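Local coordinates for protein secretin XcpQ (Pseudomonas aeruginosa, PDB 4E9J) that forms the outer-membrane channel of the type II secretion system, through which folded exoproteins leave the cell, its N-terminal domains lying in the periplasm, at residues Y70-S75 and A150-D155. Numbering follows the deposited sequence.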
ATOM      1  N   TYR A  70      10.355  12.297  13.556  1.00 30.91           N
ATOM      2  CA  TYR A  70      10.060  10.963  14.053  1.00 32.42           C
ATOM      3  C   TYR A  70       9.518  10.065  12.924  1.00 34.04           C
ATOM      4  O   TYR A  70       9.921   8.908  12.834  1.00 33.98           O
ATOM      5  CB  TYR A  70       9.092  11.016  15.237  1.00 36.51           C
ATOM      6  CG  TYR A  70       9.067   9.705  15.991  1.00 39.46           C
ATOM      7  CD1 TYR A  70      10.105   9.349  16.851  1.00 41.65           C
ATOM      8  CD2 TYR A  70       8.055   8.777  15.778  1.00 40.97           C
ATOM      9  CE1 TYR A  70      10.105   8.123  17.525  1.00 42.13           C
ATOM     10  CE2 TYR A  70       8.040   7.555  16.455  1.00 42.60           C
ATOM     11  CZ  TYR A  70       9.080   7.226  17.315  1.00 51.15           C
ATOM     12  OH  TYR A  70       9.113   6.020  17.981  1.00 59.21           O
ATOM     13  N   GLN A  71       8.669  10.607  12.024  1.00 29.55           N
ATOM     14  CA  GLN A  71       8.184   9.838  10.864  1.00 29.69           C
ATOM     15  C   GLN A  71       9.374   9.447   9.957  1.00 33.14           C
ATOM     16  O   GLN A  71       9.453   8.307   9.490  1.00 31.78           O
ATOM     17  CB  GLN A  71       7.158  10.639  10.029  1.00 31.91           C
ATOM     18  CG  GLN A  71       5.799  10.838  10.685  1.00 49.38           C
ATOM     19  CD  GLN A  71       4.939  11.722   9.802  1.00 67.48           C
ATOM     20  OE1 GLN A  71       4.619  11.369   8.657  1.00 61.91           O
ATOM     21  NE2 GLN A  71       4.591  12.912  10.276  1.00 55.32           N
ATOM     22  N   LEU A  72      10.308  10.387   9.721  1.00 28.90           N
ATOM     23  CA  LEU A  72      11.497  10.120   8.918  1.00 27.43           C
ATOM     24  C   LEU A  72      12.350   9.002   9.580  1.00 26.87           C
ATOM     25  O   LEU A  72      12.808   8.094   8.894  1.00 25.50           O
ATOM     26  CB  LEU A  72      12.298  11.400   8.714  1.00 28.15           C
ATOM     27  CG  LEU A  72      13.678  11.268   8.071  1.00 32.31           C
ATOM     28  CD1 LEU A  72      13.560  10.696   6.668  1.00 33.40           C
ATOM     29  CD2 LEU A  72      14.386  12.619   8.042  1.00 32.95           C
ATOM     30  N   PHE A  73      12.508   9.051  10.903  1.00 22.76           N
ATOM     31  CA  PHE A  73      13.203   8.004  11.676  1.00 22.84           C
ATOM     32  C   PHE A  73      12.583   6.629  11.425  1.00 29.04           C
ATOM     33  O   PHE A  73      13.302   5.683  11.141  1.00 28.07           O
ATOM     34  CB  PHE A  73      13.168   8.339  13.177  1.00 24.19           C
ATOM     35  CG  PHE A  73      13.448   7.195  14.122  1.00 24.73           C
ATOM     36  CD1 PHE A  73      14.721   6.647  14.219  1.00 27.12           C
ATOM     37  CD2 PHE A  73      12.469   6.733  14.985  1.00 29.02           C
ATOM     38  CE1 PHE A  73      15.005   5.650  15.161  1.00 27.62           C
ATOM     39  CE2 PHE A  73      12.747   5.716  15.906  1.00 32.28           C
ATOM     40  CZ  PHE A  73      14.011   5.166  15.971  1.00 29.29           C
ATOM     41  N   LEU A  74      11.238   6.530  11.490  1.00 30.93           N
ATOM     42  CA  LEU A  74      10.542   5.245  11.258  1.00 30.31           C
ATOM     43  C   LEU A  74      10.749   4.730   9.841  1.00 32.16           C
ATOM     44  O   LEU A  74      10.918   3.528   9.652  1.00 32.74           O
ATOM     45  CB  LEU A  74       9.053   5.379  11.565  1.00 30.99           C
ATOM     46  CG  LEU A  74       8.670   5.697  13.012  1.00 35.35           C
ATOM     47  CD1 LEU A  74       7.155   5.771  13.156  1.00 37.83           C
ATOM     48  CD2 LEU A  74       9.261   4.712  13.969  1.00 37.23           C
ATOM     49  N   SER A  75      10.766   5.638   8.851  1.00 26.63           N
ATOM     50  CA  SER A  75      11.001   5.306   7.456  1.00 26.72           C
ATOM     51  C   SER A  75      12.411   4.783   7.270  1.00 31.72           C
ATOM     52  O   SER A  75      12.603   3.832   6.520  1.00 31.37           O
ATOM     53  CB  SER A  75      10.777   6.515   6.549  1.00 30.38           C
ATOM     54  OG  SER A  75       9.418   6.597   6.154  1.00 40.89           O
ATOM     55  N   ALA A 150       5.008  16.130   1.803  1.00 29.71           N
ATOM     56  CA  ALA A 150       6.241  15.546   1.350  1.00 29.58           C
ATOM     57  C   ALA A 150       6.135  14.036   1.253  1.00 31.73           C
ATOM     58  O   ALA A 150       5.264  13.411   1.868  1.00 31.52           O
ATOM     59  CB  ALA A 150       7.376  15.939   2.304  1.00 30.70           C
ATOM     60  N   LEU A 151       7.038  13.461   0.463  1.00 28.33           N
ATOM     61  CA  LEU A 151       7.185  12.020   0.261  1.00 29.17           C
ATOM     62  C   LEU A 151       8.535  11.621   0.855  1.00 30.97           C
ATOM     63  O   LEU A 151       9.486  12.353   0.668  1.00 30.27           O
ATOM     64  CB  LEU A 151       7.261  11.706  -1.249  1.00 29.94           C
ATOM     65  CG  LEU A 151       5.998  11.875  -2.057  1.00 36.84           C
ATOM     66  CD1 LEU A 151       6.296  11.806  -3.548  1.00 36.68           C
ATOM     67  CD2 LEU A 151       4.968  10.828  -1.683  1.00 40.61           C
ATOM     68  N   ILE A 152       8.634  10.449   1.465  1.00 28.05           N
ATOM     69  CA  ILE A 152       9.906   9.893   1.916  1.00 28.95           C
ATOM     70  C   ILE A 152      10.176   8.740   0.970  1.00 32.96           C
ATOM     71  O   ILE A 152       9.355   7.835   0.916  1.00 32.05           O
ATOM     72  CB  ILE A 152       9.916   9.383   3.357  1.00 32.08           C
ATOM     73  CG1 ILE A 152       9.729  10.518   4.343  1.00 31.59           C
ATOM     74  CG2 ILE A 152      11.273   8.648   3.640  1.00 34.47           C
ATOM     75  CD1 ILE A 152       9.240  10.073   5.682  1.00 34.26           C
ATOM     76  N   ILE A 153      11.302   8.769   0.241  1.00 29.04           N
ATOM     77  CA  ILE A 153      11.710   7.697  -0.673  1.00 29.60           C
ATOM     78  C   ILE A 153      13.073   7.130  -0.255  1.00 31.37           C
ATOM     79  O   ILE A 153      13.980   7.908  -0.009  1.00 28.91           O
ATOM     80  CB  ILE A 153      11.816   8.244  -2.125  1.00 33.69           C
ATOM     81  CG1 ILE A 153      10.499   8.939  -2.535  1.00 36.19           C
ATOM     82  CG2 ILE A 153      12.239   7.116  -3.121  1.00 34.59           C
ATOM     83  CD1 ILE A 153      10.052   8.810  -4.057  1.00 48.58           C
ATOM     84  N   SER A 154      13.235   5.803  -0.295  1.00 27.72           N
ATOM     85  CA  SER A 154      14.520   5.151  -0.075  1.00 29.53           C
ATOM     86  C   SER A 154      14.960   4.422  -1.340  1.00 35.71           C
ATOM     87  O   SER A 154      14.212   3.607  -1.848  1.00 37.55           O
ATOM     88  CB  SER A 154      14.491   4.171   1.088  1.00 30.29           C
ATOM     89  OG  SER A 154      14.222   4.855   2.293  1.00 32.77           O
ATOM     90  N   ASP A 155      16.158   4.741  -1.852  1.00 34.58           N
ATOM     91  CA  ASP A 155      16.738   4.139  -3.064  1.00 34.50           C
ATOM     92  C   ASP A 155      18.211   4.577  -3.235  1.00 39.61           C
ATOM     93  O   ASP A 155      18.731   5.310  -2.388  1.00 38.58           O
ATOM     94  CB  ASP A 155      15.923   4.585  -4.308  1.00 36.57           C
ATOM     95  CG  ASP A 155      15.832   3.561  -5.419  1.00 46.72           C
ATOM     96  OD1 ASP A 155      16.739   2.722  -5.522  1.00 46.64           O
ATOM     97  OD2 ASP A 155      14.934   3.693  -6.272  1.00 55.65           O
TER
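Ile152 meets Ser75, Leu72 and Gln71 where a helix of one periplasmic domain lies against the sheet of the next, and this one branched residue takes part in every close contact between 70-75 and 150-155. Its two branches divide the work. Ile152 CG2, anti to the backbone N, lies 3.6 Å from Ser75 CB; the other branch, through CG1, carries Ile152 CD1 onto the helix backbone, 3.9 Å from Leu72 CA. Ile152 CD1 also makes a van der Waals contact with Ser75 OG at 3.5 Å. That hydroxyl is hydrogen-bonded to His141 NE2 on the neighbouring strand, so the buried polar atom has a partner while its flank packs against methyl groups.

Helix 66-79 lies in the region assigned to N0 and strand 150-155 in that assigned to N1, an alpha/beta domain whose helices 125-132 and 157-171 pack on one face of its sheet, over Leu151 and Ile153, with the N0 helix against the other. Over 70-75 and 150-155 the axes come within 9.6 Å, at 25°. A hydrogen bond between Ser154 OG and Thr79 OG1 links helix and strand further along.

Leu72 touches more loosely, Leu72 CD1 being 4.3 Å from Ile152 CG2, but Thr115 and Val117 of strand 114-119 close it in. On the more open side, partly exposed Gln71 comes near mainly through its backbone, Gln71 O lying 4.2 Å from Ile152 CD1; Gln71 CB stays 4.9 Å from Ile152 CD1, and the side chain touches Val145 instead.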